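Long-range contacts in extracellular solute-binding protein, family 1 (Bifidobacterium longum subsp. infantis ATCC 15697, PDB 3OMB), which probably binds a carbohydrate outside the cell for an ABC importer, and carries a bound magnesium ion: residues Val46-Asn51 / Trp74-Arg79; Ala50-Met55 / Asn413-Leu418; Ile152-Gly157 / Leu421-Ile426. All coordinates share one frame; numbering follows the deposited sequence.

Interactions 1 and 2 start from the same stretch of chain and share A50 and N51; their centres lie about 9 Å apart. Interaction 1 pairs strands 41-48 and 71-78 of a four-stranded mixed sheet. Interaction 2 fastens the loop after strand 41-48 to residues 413-418, some 360 residues further on. The chain then runs from 413-418 into 421-426, which meets strand 152-155 in interaction 3, about 16 Å from the centre of interaction 1 and 17 Å from that of interaction 2. L421 packs on N49 and R79. Late sequence thus packs against loops and strands of the early part of the chain, consistent with a two-lobed solute-binding fold, in which the chain passes more than once between lobes.

Interaction 1: residues Val46-Asn51 / Trp74-Arg79; sequences VKKNAN and WQEVTR
V46, K47 and K48 run beside E76, V77 and T78 as a parallel strand pair, held first by the backbone. V46 N donates to Q75 O at 3.0 Å, and V46 O takes V77 N in return at an N-H...O angle of 169°. V77 O accepts K48 N at 2.8 Å and also a CA-H...O contact from K47. Beyond T78, at the N-cap of helix 79-92, where its OG1 makes a weak bond to A81 N, a weak bond from R79 N to K48 O marks where the pairing runs out. The pair belongs to a beta-alpha-beta unit, strand 41-48, helix 59-68 and strand 71-78, whose last strand is the outermost of its sheet.

Two side-chain polar links add to this. On the face bearing V46 and T78, the K48 chain, bent at chi2, chi3 and chi4, curls back so that NZ makes a salt bridge to E76 OE1 at 2.6 Å. Further along, R79 reaches out extended from CG to NE, and NE donates to N49 OD1 at 2.8 Å; amide and guanidinium lie nearly coplanar, 22° apart. E420 takes both R79 NH1 in a salt bridge and the N49 amide nitrogen.

Apolar contacts fill in the rest. V46 CG1 comes obliquely to the W74 ring, 3.7 Å from CE3, and also touches E76 CG. The K47 and R79 side chains cross at about a right angle, CD against CG, while K47 and V77 both lean on W82 of helix 79-92.

K48 NZ also donates to E53 O, and E76 OE1 accepts M55 N. The charges of K48 with E76 and of R79 with E420 therefore probably balance one another and tie the strand ends to neighbouring loops.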
ATOM      1  N   VAL A  46      -3.701  19.917  -3.367  1.00 23.12           N
ATOM      2  CA  VAL A  46      -4.224  18.570  -3.607  1.00 22.65           C
ATOM      3  C   VAL A  46      -3.259  17.789  -4.517  1.00 23.63           C
ATOM      4  O   VAL A  46      -2.936  18.208  -5.633  1.00 23.84           O
ATOM      5  CB  VAL A  46      -5.678  18.578  -4.214  1.00 22.38           C
ATOM      6  CG1 VAL A  46      -5.769  19.415  -5.507  1.00 21.05           C
ATOM      7  CG2 VAL A  46      -6.164  17.167  -4.440  1.00 20.90           C
ATOM      8  N   LYS A  47      -2.795  16.664  -4.015  1.00 24.39           N
ATOM      9  CA  LYS A  47      -1.982  15.743  -4.801  1.00 25.62           C
ATOM     10  C   LYS A  47      -2.890  14.960  -5.742  1.00 25.86           C
ATOM     11  O   LYS A  47      -3.982  14.545  -5.343  1.00 25.10           O
ATOM     12  CB  LYS A  47      -1.255  14.785  -3.867  1.00 25.66           C
ATOM     13  CG  LYS A  47      -0.157  13.971  -4.551  1.00 28.58           C
ATOM     14  CD  LYS A  47       0.301  12.843  -3.661  1.00 31.20           C
ATOM     15  CE  LYS A  47       1.524  13.231  -2.875  1.00 33.34           C
ATOM     16  NZ  LYS A  47       1.746  12.258  -1.762  1.00 36.00           N
ATOM     17  N   LYS A  48      -2.425  14.773  -6.978  1.00 27.09           N
ATOM     18  CA  LYS A  48      -3.179  14.121  -8.059  1.00 28.06           C
ATOM     19  C   LYS A  48      -2.380  12.979  -8.701  1.00 28.65           C
ATOM     20  O   LYS A  48      -1.147  12.967  -8.646  1.00 29.12           O
ATOM     21  CB  LYS A  48      -3.497  15.137  -9.167  1.00 28.08           C
ATOM     22  CG  LYS A  48      -4.095  16.472  -8.711  1.00 28.62           C
ATOM     23  CD  LYS A  48      -5.576  16.348  -8.319  1.00 29.37           C
ATOM     24  CE  LYS A  48      -6.474  15.972  -9.509  1.00 30.36           C
ATOM     25  NZ  LYS A  48      -6.402  16.922 -10.648  1.00 30.60           N
ATOM     26  N   ASN A  49      -3.077  12.031  -9.321  1.00 29.13           N
ATOM     27  CA  ASN A  49      -2.431  11.104 -10.252  1.00 29.88           C
ATOM     28  C   ASN A  49      -2.465  11.786 -11.625  1.00 30.24           C
ATOM     29  O   ASN A  49      -3.401  12.545 -11.916  1.00 29.96           O
ATOM     30  CB  ASN A  49      -3.184   9.757 -10.301  1.00 30.16           C
ATOM     31  CG  ASN A  49      -3.040   8.928  -9.017  1.00 30.70           C
ATOM     32  OD1 ASN A  49      -1.979   8.913  -8.382  1.00 31.88           O
ATOM     33  ND2 ASN A  49      -4.112   8.217  -8.641  1.00 30.08           N
ATOM     34  N   ALA A  50      -1.471  11.539 -12.474  1.00 31.20           N
ATOM     35  CA  ALA A  50      -1.481  12.110 -13.841  1.00 31.76           C
ATOM     36  C   ALA A  50      -2.713  11.747 -14.692  1.00 31.50           C
ATOM     37  O   ALA A  50      -3.062  12.472 -15.609  1.00 31.45           O
ATOM     38  CB  ALA A  50      -0.182  11.745 -14.613  1.00 32.32           C
ATOM     39  N   ASN A  51      -3.375  10.636 -14.396  1.00 31.34           N
ATOM     40  CA  ASN A  51      -4.539  10.252 -15.208  1.00 31.82           C
ATOM     41  C   ASN A  51      -5.855  10.948 -14.819  1.00 31.10           C
ATOM     42  O   ASN A  51      -6.907  10.670 -15.389  1.00 31.23           O
ATOM     43  CB  ASN A  51      -4.697   8.724 -15.248  1.00 32.35           C
ATOM     44  CG  ASN A  51      -5.074   8.135 -13.910  1.00 33.97           C
ATOM     45  OD1 ASN A  51      -5.200   8.841 -12.902  1.00 36.03           O
ATOM     46  ND2 ASN A  51      -5.266   6.824 -13.891  1.00 35.72           N
ATOM     47  N   TRP A  74      -7.680  25.943  -6.000  1.00 30.77           N
ATOM     48  CA  TRP A  74      -7.012  24.632  -6.008  1.00 30.26           C
ATOM     49  C   TRP A  74      -5.565  24.763  -6.426  1.00 31.06           C
ATOM     50  O   TRP A  74      -5.246  25.433  -7.401  1.00 30.55           O
ATOM     51  CB  TRP A  74      -7.717  23.643  -6.951  1.00 29.74           C
ATOM     52  CG  TRP A  74      -9.126  23.293  -6.530  1.00 27.92           C
ATOM     53  CD1 TRP A  74     -10.301  23.838  -7.015  1.00 27.25           C
ATOM     54  CD2 TRP A  74      -9.510  22.340  -5.522  1.00 25.74           C
ATOM     55  NE1 TRP A  74     -11.389  23.249  -6.376  1.00 26.81           N
ATOM     56  CE2 TRP A  74     -10.924  22.338  -5.456  1.00 25.56           C
ATOM     57  CE3 TRP A  74      -8.791  21.471  -4.680  1.00 25.67           C
ATOM     58  CZ2 TRP A  74     -11.633  21.503  -4.573  1.00 26.30           C
ATOM     59  CZ3 TRP A  74      -9.505  20.638  -3.789  1.00 23.84           C
ATOM     60  CH2 TRP A  74     -10.903  20.665  -3.745  1.00 24.80           C
ATOM     61  N   GLN A  75      -4.676  24.098  -5.707  1.00 31.57           N
ATOM     62  CA  GLN A  75      -3.309  24.023  -6.173  1.00 32.85           C
ATOM     63  C   GLN A  75      -2.988  22.552  -6.418  1.00 32.94           C
ATOM     64  O   GLN A  75      -2.705  21.821  -5.486  1.00 32.96           O
ATOM     65  CB  GLN A  75      -2.372  24.664  -5.146  1.00 33.15           C
ATOM     66  CG  GLN A  75      -0.976  24.923  -5.653  1.00 34.33           C
ATOM     67  CD  GLN A  75       0.051  25.016  -4.520  1.00 36.75           C
ATOM     68  OE1 GLN A  75       1.219  24.694  -4.725  1.00 37.58           O
ATOM     69  NE2 GLN A  75      -0.381  25.450  -3.325  1.00 36.62           N
ATOM     70  N   GLU A  76      -3.043  22.128  -7.676  1.00 33.82           N
ATOM     71  CA  GLU A  76      -2.928  20.713  -8.013  1.00 34.84           C
ATOM     72  C   GLU A  76      -1.495  20.324  -8.269  1.00 35.17           C
ATOM     73  O   GLU A  76      -0.827  20.969  -9.059  1.00 35.20           O
ATOM     74  CB  GLU A  76      -3.745  20.393  -9.256  1.00 35.54           C
ATOM     75  CG  GLU A  76      -5.187  20.840  -9.136  1.00 37.71           C
ATOM     76  CD  GLU A  76      -5.947  20.688 -10.441  1.00 39.27           C
ATOM     77  OE1 GLU A  76      -6.232  19.542 -10.841  1.00 41.08           O
ATOM     78  OE2 GLU A  76      -6.269  21.714 -11.058  1.00 39.89           O
ATOM     79  N   VAL A  77      -1.034  19.266  -7.609  1.00 35.07           N
ATOM     80  CA  VAL A  77       0.329  18.788  -7.805  1.00 35.66           C
ATOM     81  C   VAL A  77       0.331  17.275  -8.010  1.00 36.44           C
ATOM     82  O   VAL A  77      -0.341  16.562  -7.285  1.00 36.19           O
ATOM     83  CB  VAL A  77       1.280  19.182  -6.615  1.00 35.30           C
ATOM     84  CG1 VAL A  77       1.553  20.693  -6.594  1.00 34.89           C
ATOM     85  CG2 VAL A  77       0.736  18.680  -5.254  1.00 33.98           C
ATOM     86  N   THR A  78       1.082  16.784  -8.994  1.00 38.34           N
ATOM     87  CA  THR A  78       1.212  15.330  -9.185  1.00 40.21           C
ATOM     88  C   THR A  78       2.162  14.727  -8.142  1.00 41.72           C
ATOM     89  O   THR A  78       2.901  15.454  -7.468  1.00 41.41           O
ATOM     90  CB  THR A  78       1.712  14.961 -10.588  1.00 40.22           C
ATOM     91  OG1 THR A  78       2.991  15.568 -10.791  1.00 40.53           O
ATOM     92  CG2 THR A  78       0.740  15.442 -11.667  1.00 40.55           C
ATOM     93  N   ARG A  79       2.141  13.399  -8.023  1.00 43.85           N
ATOM     94  CA  ARG A  79       2.963  12.685  -7.049  1.00 46.11           C
ATOM     95  C   ARG A  79       4.430  13.056  -7.158  1.00 48.07           C
ATOM     96  O   ARG A  79       5.111  13.226  -6.145  1.00 48.67           O
ATOM     97  CB  ARG A  79       2.813  11.172  -7.215  1.00 45.76           C
ATOM     98  CG  ARG A  79       1.450  10.626  -6.808  1.00 45.89           C
ATOM     99  CD  ARG A  79       1.431   9.113  -6.992  1.00 45.95           C
ATOM    100  NE  ARG A  79       0.160   8.501  -6.610  1.00 44.38           N
ATOM    101  CZ  ARG A  79      -0.154   8.092  -5.380  1.00 44.40           C
ATOM    102  NH1 ARG A  79      -1.338   7.526  -5.156  1.00 42.67           N
ATOM    103  NH2 ARG A  79       0.705   8.248  -4.369  1.00 44.48           N
TER

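Interaction 2: residues Ala50-Met55 / Asn413-Leu418; sequences ANQEKM and NQYPGL
E53 N donates to Y415 O at 3.0 Å with an angle of 157° at the hydrogen, a sound backbone bond between two irregular loops. A second backbone bond, Y415 N to N51 O, looks straight, but the place of N51 O is doubtful in the model. Together they bridge the backbones around Q52 and Y415. Q52 adds a weak bond, its NE2 lying 3.1 Å from L418 O, while its OE1 turns to N49 N.

The loop 413-418 takes its course from a helix end: N413, with positive phi, is the C-prime residue of a Schellman motif closing helix 403-411. The chain is thereby delivered to the loop that leaves strand 41-48.

The extended Q52 chain lies beside that of Y415, amide and ring planes 39° apart, and its CG comes within 3.2 Å of G417 O. Shortened to an alanine here, the side chain would probably leave N49 N without its acceptor, lose the weak bond to L418 O and open a gap beside G417 and Y415. The Y415 side chain, with CG anti to the backbone N (chi1 -168°), leads away to where its OH meets F383 O; P416 CD lies over one face of the ring, toward the rim. E53 CB sits 3.3 Å from Y415 O, and its OE1 passes P416 CA. Furthest out, the selenium of M55, a selenomethionine, touches L418 CD2 at 4.2 Å, and both side chains rest on V46 and K48 of strand 41-48.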
ATOM      1  N   ALA A  50      -1.471  11.539 -12.474  1.00 31.20           N
ATOM      2  CA  ALA A  50      -1.481  12.110 -13.841  1.00 31.76           C
ATOM      3  C   ALA A  50      -2.713  11.747 -14.692  1.00 31.50           C
ATOM      4  O   ALA A  50      -3.062  12.472 -15.609  1.00 31.45           O
ATOM      5  CB  ALA A  50      -0.182  11.745 -14.613  1.00 32.32           C
ATOM      6  N   ASN A  51      -3.375  10.636 -14.396  1.00 31.34           N
ATOM      7  CA  ASN A  51      -4.539  10.252 -15.208  1.00 31.82           C
ATOM      8  C   ASN A  51      -5.855  10.948 -14.819  1.00 31.10           C
ATOM      9  O   ASN A  51      -6.907  10.670 -15.389  1.00 31.23           O
ATOM     10  CB  ASN A  51      -4.697   8.724 -15.248  1.00 32.35           C
ATOM     11  CG  ASN A  51      -5.074   8.135 -13.910  1.00 33.97           C
ATOM     12  OD1 ASN A  51      -5.200   8.841 -12.902  1.00 36.03           O
ATOM     13  ND2 ASN A  51      -5.266   6.824 -13.891  1.00 35.72           N
ATOM     14  N   GLN A  52      -5.780  11.862 -13.860  1.00 29.83           N
ATOM     15  CA  GLN A  52      -6.959  12.544 -13.372  1.00 29.48           C
ATOM     16  C   GLN A  52      -7.271  13.858 -14.085  1.00 30.11           C
ATOM     17  O   GLN A  52      -6.393  14.631 -14.470  1.00 29.38           O
ATOM     18  CB  GLN A  52      -6.870  12.756 -11.854  1.00 28.60           C
ATOM     19  CG  GLN A  52      -6.969  11.449 -11.090  1.00 27.07           C
ATOM     20  CD  GLN A  52      -6.458  11.552  -9.675  1.00 26.47           C
ATOM     21  OE1 GLN A  52      -6.052  12.621  -9.215  1.00 27.48           O
ATOM     22  NE2 GLN A  52      -6.487  10.437  -8.962  1.00 25.60           N
ATOM     23  N   GLU A  53      -8.563  14.073 -14.262  1.00 30.97           N
ATOM     24  CA  GLU A  53      -9.133  15.338 -14.692  1.00 32.00           C
ATOM     25  C   GLU A  53      -8.727  16.487 -13.737  1.00 31.07           C
ATOM     26  O   GLU A  53      -8.424  16.261 -12.552  1.00 30.96           O
ATOM     27  CB  GLU A  53     -10.645  15.080 -14.728  1.00 33.02           C
ATOM     28  CG  GLU A  53     -11.630  16.215 -14.613  1.00 38.12           C
ATOM     29  CD  GLU A  53     -13.019  15.789 -15.125  1.00 44.46           C
ATOM     30  OE1 GLU A  53     -13.924  15.480 -14.301  1.00 47.34           O
ATOM     31  OE2 GLU A  53     -13.191  15.728 -16.372  1.00 48.36           O
ATOM     32  N   LYS A  54      -8.686  17.709 -14.255  1.00 30.67           N
ATOM     33  CA  LYS A  54      -8.410  18.889 -13.416  1.00 30.49           C
ATOM     34  C   LYS A  54      -9.577  19.136 -12.459  1.00 29.02           C
ATOM     35  O   LYS A  54     -10.734  18.866 -12.812  1.00 28.43           O
ATOM     36  CB  LYS A  54      -8.147  20.146 -14.260  1.00 31.03           C
ATOM     37  CG  LYS A  54      -6.911  20.062 -15.147  1.00 35.05           C
ATOM     38  CD  LYS A  54      -6.547  21.446 -15.735  1.00 40.92           C
ATOM     39  CE  LYS A  54      -5.216  21.429 -16.538  1.00 44.36           C
ATOM     40  NZ  LYS A  54      -5.361  20.815 -17.911  1.00 45.85           N
HETATM   41  N   MSE A  55      -9.258  19.638 -11.262  1.00 28.01           N
HETATM   42  CA  MSE A  55     -10.248  19.963 -10.221  1.00 27.80           C
HETATM   43  C   MSE A  55     -11.332  20.872 -10.772  1.00 27.46           C
HETATM   44  O   MSE A  55     -12.512  20.695 -10.483  1.00 26.80           O
HETATM   45  CB  MSE A  55      -9.602  20.676  -9.010  1.00 28.16           C
HETATM   46  CG  MSE A  55      -8.508  19.913  -8.264  1.00 28.77           C
HETATM   47 SE   MSE A  55      -9.011  18.097  -7.772  0.75 33.14          SE
HETATM   48  CE  MSE A  55     -10.632  18.488  -6.770  1.00 29.39           C
ATOM     49  N   ASN A 413      -7.029   9.961 -19.645  1.00 38.07           N
ATOM     50  CA  ASN A 413      -6.462  10.789 -18.565  1.00 36.12           C
ATOM     51  C   ASN A 413      -7.478  11.779 -17.976  1.00 34.71           C
ATOM     52  O   ASN A 413      -7.148  12.917 -17.618  1.00 33.64           O
ATOM     53  CB  ASN A 413      -5.171  11.497 -19.018  1.00 36.62           C
ATOM     54  CG  ASN A 413      -4.034  10.524 -19.264  1.00 36.91           C
ATOM     55  OD1 ASN A 413      -3.788   9.627 -18.464  1.00 35.94           O
ATOM     56  ND2 ASN A 413      -3.345  10.689 -20.389  1.00 38.18           N
ATOM     57  N   GLN A 414      -8.723  11.320 -17.870  1.00 33.22           N
ATOM     58  CA  GLN A 414      -9.798  12.125 -17.323  1.00 32.36           C
ATOM     59  C   GLN A 414     -10.550  11.403 -16.214  1.00 30.74           C
ATOM     60  O   GLN A 414     -11.776  11.445 -16.157  1.00 30.14           O
ATOM     61  CB  GLN A 414     -10.756  12.544 -18.439  1.00 33.27           C
ATOM     62  CG  GLN A 414     -10.136  13.555 -19.395  1.00 35.96           C
ATOM     63  CD  GLN A 414     -11.150  14.157 -20.356  1.00 38.85           C
ATOM     64  OE1 GLN A 414     -12.246  13.622 -20.552  1.00 38.67           O
ATOM     65  NE2 GLN A 414     -10.781  15.283 -20.966  1.00 40.33           N
ATOM     66  N   TYR A 415      -9.810  10.742 -15.325  1.00 29.07           N
ATOM     67  CA  TYR A 415     -10.432  10.102 -14.183  1.00 27.73           C
ATOM     68  C   TYR A 415     -11.178  11.187 -13.382  1.00 26.84           C
ATOM     69  O   TYR A 415     -10.604  12.242 -13.113  1.00 26.62           O
ATOM     70  CB  TYR A 415      -9.405   9.355 -13.322  1.00 27.19           C
ATOM     71  CG  TYR A 415     -10.094   8.472 -12.317  1.00 28.08           C
ATOM     72  CD1 TYR A 415     -10.478   7.162 -12.657  1.00 28.57           C
ATOM     73  CD2 TYR A 415     -10.411   8.957 -11.033  1.00 25.28           C
ATOM     74  CE1 TYR A 415     -11.141   6.349 -11.732  1.00 28.25           C
ATOM     75  CE2 TYR A 415     -11.077   8.165 -10.118  1.00 25.53           C
ATOM     76  CZ  TYR A 415     -11.440   6.864 -10.467  1.00 27.47           C
ATOM     77  OH  TYR A 415     -12.107   6.075  -9.556  1.00 27.57           O
ATOM     78  N   PRO A 416     -12.469  10.954 -13.049  1.00 25.97           N
ATOM     79  CA  PRO A 416     -13.307  12.075 -12.582  1.00 25.62           C
ATOM     80  C   PRO A 416     -13.172  12.393 -11.083  1.00 25.16           C
ATOM     81  O   PRO A 416     -13.921  13.232 -10.551  1.00 25.58           O
ATOM     82  CB  PRO A 416     -14.728  11.615 -12.931  1.00 25.50           C
ATOM     83  CG  PRO A 416     -14.669  10.138 -12.860  1.00 25.77           C
ATOM     84  CD  PRO A 416     -13.259   9.726 -13.244  1.00 25.84           C
ATOM     85  N   GLY A 417     -12.242  11.733 -10.405  1.00 24.05           N
ATOM     86  CA  GLY A 417     -12.018  11.995  -8.992  1.00 24.01           C
ATOM     87  C   GLY A 417     -10.578  11.821  -8.571  1.00 23.91           C
ATOM     88  O   GLY A 417      -9.676  11.817  -9.408  1.00 23.94           O
ATOM     89  N   LEU A 418     -10.371  11.686  -7.264  1.00 23.75           N
ATOM     90  CA  LEU A 418      -9.044  11.492  -6.686  1.00 23.84           C
ATOM     91  C   LEU A 418      -8.677  10.024  -6.466  1.00 23.93           C
ATOM     92  O   LEU A 418      -7.519   9.708  -6.159  1.00 23.89           O
ATOM     93  CB  LEU A 418      -8.945  12.245  -5.361  1.00 23.40           C
ATOM     94  CG  LEU A 418      -9.007  13.766  -5.486  1.00 23.54           C
ATOM     95  CD1 LEU A 418      -8.994  14.398  -4.117  1.00 22.85           C
ATOM     96  CD2 LEU A 418      -7.855  14.309  -6.340  1.00 22.01           C
TER

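Interaction 3: residues Ile152-Gly157 / Leu421-Ile426; sequences IADGRG and LLVGWI
The carboxylate of D154 is met on one face by L422 O, which stands almost directly over CG at 3.3 Å. Both are acceptors, so no hydrogen bond forms, and the nearby carbonyl would probably raise somewhat the tendency of D154 to hold a proton. With CG between the backbone N and the carbonyl carbon (chi1 44°), D154 brings this face over the loop, while its CB packs 3.2 Å from G424 O. The W425 side chain meets the strand only by CB, near G155 N, while its indole leads off to stack with F131 of helix 126-134.

The peptide groups are turned differently in the two backbone hydrogen bonds. G155 N reaches G424 O at 3.0 Å in the carbonyl plane. I426 N, by contrast, approaches G155 O at 3.2 Å from above the plane of that carbonyl, which W425 CA also contacts through its hydrogen.

Strand 152-155 pairs antiparallel with strand 349-350, and residues 421-426 come alongside it as a loop. Soon after residue 157 the chain enters strand 166-170 of a different sheet, so the contact probably lies near a passage between the two lobes of the solute-binding fold. Helix 376-384 packs against the loop: Q382 touches L422, V380 touches I426, and S379 OG accepts W425 N.

At the end of the strand, aliphatic side chains pack on the backbone. L422 CD1 rests 3.7 Å from G155 O, and I426 CG1 lies against the R156 carbonyl carbon. I426 CB comes within 3.6 Å of G157 CA; at the backbone angles of G157 a side chain would run into the preceding carbonyl oxygen. A water bridges the two segments, accepting from G157 N and donating to I426 O at 3.0 Å.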
ATOM      1  N   ILE A 152      -4.938  14.037   9.417  1.00 21.28           N
ATOM      2  CA  ILE A 152      -6.014  13.050   9.523  1.00 20.68           C
ATOM      3  C   ILE A 152      -5.889  12.018   8.413  1.00 20.08           C
ATOM      4  O   ILE A 152      -5.605  12.359   7.250  1.00 19.83           O
ATOM      5  CB  ILE A 152      -7.388  13.739   9.504  1.00 20.98           C
ATOM      6  CG1 ILE A 152      -7.349  14.915  10.502  1.00 22.15           C
ATOM      7  CG2 ILE A 152      -8.514  12.737   9.813  1.00 20.54           C
ATOM      8  CD1 ILE A 152      -8.692  15.513  10.905  1.00 25.85           C
ATOM      9  N   ALA A 153      -6.098  10.760   8.784  1.00 19.09           N
ATOM     10  CA  ALA A 153      -6.074   9.658   7.838  1.00 18.71           C
ATOM     11  C   ALA A 153      -7.300   9.684   6.929  1.00 18.67           C
ATOM     12  O   ALA A 153      -8.246  10.455   7.129  1.00 17.99           O
ATOM     13  CB  ALA A 153      -5.993   8.306   8.594  1.00 18.03           C
ATOM     14  N   ASP A 154      -7.277   8.823   5.925  1.00 19.53           N
ATOM     15  CA  ASP A 154      -8.444   8.632   5.060  1.00 20.12           C
ATOM     16  C   ASP A 154      -8.724   7.136   4.874  1.00 19.63           C
ATOM     17  O   ASP A 154      -7.892   6.291   5.191  1.00 19.65           O
ATOM     18  CB  ASP A 154      -8.211   9.331   3.730  1.00 20.32           C
ATOM     19  CG  ASP A 154      -6.822   9.088   3.193  1.00 23.36           C
ATOM     20  OD1 ASP A 154      -6.568   7.952   2.717  1.00 27.94           O
ATOM     21  OD2 ASP A 154      -5.981  10.023   3.257  1.00 23.51           O
ATOM     22  N   GLY A 155      -9.902   6.812   4.376  1.00 19.64           N
ATOM     23  CA  GLY A 155     -10.276   5.413   4.156  1.00 18.98           C
ATOM     24  C   GLY A 155     -11.043   5.229   2.865  1.00 18.66           C
ATOM     25  O   GLY A 155     -11.842   6.069   2.501  1.00 18.83           O
ATOM     26  N   ARG A 156     -10.800   4.101   2.203  1.00 18.67           N
ATOM     27  CA  ARG A 156     -11.319   3.770   0.885  1.00 19.47           C
ATOM     28  C   ARG A 156     -12.511   2.852   0.999  1.00 18.68           C
ATOM     29  O   ARG A 156     -12.975   2.361  -0.018  1.00 18.83           O
ATOM     30  CB  ARG A 156     -10.304   2.865   0.181  1.00 20.38           C
ATOM     31  CG  ARG A 156      -9.247   3.456  -0.589  1.00 23.08           C
ATOM     32  CD  ARG A 156      -8.834   2.420  -1.634  1.00 25.80           C
ATOM     33  NE  ARG A 156      -7.594   1.700  -1.327  1.00 27.99           N
ATOM     34  CZ  ARG A 156      -6.746   1.281  -2.272  1.00 27.80           C
ATOM     35  NH1 ARG A 156      -6.999   1.538  -3.551  1.00 24.24           N
ATOM     36  NH2 ARG A 156      -5.635   0.628  -1.947  1.00 30.65           N
ATOM     37  N   GLY A 157     -12.915   2.493   2.210  1.00 18.29           N
ATOM     38  CA  GLY A 157     -14.043   1.566   2.381  1.00 17.52           C
ATOM     39  C   GLY A 157     -13.669   0.147   2.751  1.00 17.28           C
ATOM     40  O   GLY A 157     -12.597  -0.342   2.394  1.00 16.91           O
ATOM     41  N   LEU A 421      -6.310   8.638  -3.812  1.00 22.94           N
ATOM     42  CA  LEU A 421      -5.835   9.869  -3.158  1.00 22.49           C
ATOM     43  C   LEU A 421      -6.968  10.676  -2.527  1.00 21.88           C
ATOM     44  O   LEU A 421      -6.814  11.873  -2.256  1.00 21.74           O
ATOM     45  CB  LEU A 421      -5.053  10.748  -4.141  1.00 22.69           C
ATOM     46  CG  LEU A 421      -3.696  10.182  -4.571  1.00 23.86           C
ATOM     47  CD1 LEU A 421      -3.247  10.816  -5.866  1.00 25.43           C
ATOM     48  CD2 LEU A 421      -2.630  10.356  -3.466  1.00 24.69           C
ATOM     49  N   LEU A 422      -8.103  10.025  -2.278  1.00 20.87           N
ATOM     50  CA  LEU A 422      -9.215  10.718  -1.650  1.00 20.27           C
ATOM     51  C   LEU A 422      -8.793  11.072  -0.222  1.00 20.18           C
ATOM     52  O   LEU A 422      -7.967  10.383   0.410  1.00 19.98           O
ATOM     53  CB  LEU A 422     -10.466   9.847  -1.635  1.00 20.31           C
ATOM     54  CG  LEU A 422     -10.641   8.930  -0.412  1.00 21.30           C
ATOM     55  CD1 LEU A 422     -12.097   8.489  -0.261  1.00 20.29           C
ATOM     56  CD2 LEU A 422      -9.733   7.741  -0.500  1.00 22.00           C
ATOM     57  N   VAL A 423      -9.339  12.165   0.274  1.00 19.62           N
ATOM     58  CA  VAL A 423      -9.110  12.544   1.640  1.00 19.37           C
ATOM     59  C   VAL A 423     -10.518  12.675   2.216  1.00 19.23           C
ATOM     60  O   VAL A 423     -11.241  13.623   1.927  1.00 20.42           O
ATOM     61  CB  VAL A 423      -8.298  13.842   1.678  1.00 19.23           C
ATOM     62  CG1 VAL A 423      -8.115  14.321   3.078  1.00 19.00           C
ATOM     63  CG2 VAL A 423      -6.933  13.609   1.054  1.00 19.29           C
ATOM     64  N   GLY A 424     -10.912  11.692   3.007  1.00 18.79           N
ATOM     65  CA  GLY A 424     -12.305  11.520   3.403  1.00 18.10           C
ATOM     66  C   GLY A 424     -12.385  10.078   3.841  1.00 18.18           C
ATOM     67  O   GLY A 424     -11.358   9.465   4.101  1.00 18.37           O
ATOM     68  N   TRP A 425     -13.582   9.531   3.949  1.00 18.00           N
ATOM     69  CA  TRP A 425     -13.709   8.138   4.342  1.00 18.19           C
ATOM     70  C   TRP A 425     -15.003   7.557   3.782  1.00 18.34           C
ATOM     71  O   TRP A 425     -16.006   8.239   3.727  1.00 18.53           O
ATOM     72  CB  TRP A 425     -13.615   7.961   5.858  1.00 17.42           C
ATOM     73  CG  TRP A 425     -14.841   8.379   6.647  1.00 18.00           C
ATOM     74  CD1 TRP A 425     -15.354   9.647   6.755  1.00 18.22           C
ATOM     75  CD2 TRP A 425     -15.688   7.532   7.443  1.00 17.20           C
ATOM     76  NE1 TRP A 425     -16.456   9.639   7.572  1.00 19.80           N
ATOM     77  CE2 TRP A 425     -16.699   8.354   7.993  1.00 19.21           C
ATOM     78  CE3 TRP A 425     -15.699   6.157   7.731  1.00 18.03           C
ATOM     79  CZ2 TRP A 425     -17.708   7.855   8.838  1.00 20.29           C
ATOM     80  CZ3 TRP A 425     -16.713   5.651   8.579  1.00 18.18           C
ATOM     81  CH2 TRP A 425     -17.706   6.502   9.111  1.00 19.14           C
ATOM     82  N   ILE A 426     -14.948   6.306   3.331  1.00 18.80           N
ATOM     83  CA  ILE A 426     -16.131   5.611   2.835  1.00 18.84           C
ATOM     84  C   ILE A 426     -16.651   4.805   4.001  1.00 19.29           C
ATOM     85  O   ILE A 426     -15.965   3.871   4.455  1.00 18.97           O
ATOM     86  CB  ILE A 426     -15.822   4.631   1.672  1.00 18.77           C
ATOM     87  CG1 ILE A 426     -15.142   5.343   0.490  1.00 19.20           C
ATOM     88  CG2 ILE A 426     -17.121   3.910   1.198  1.00 17.50           C
ATOM     89  CD1 ILE A 426     -15.977   6.378  -0.161  1.00 20.96           C
TER
HETATM   90  O   HOH W   1     -13.038   3.578   4.952  1.00 22.25           O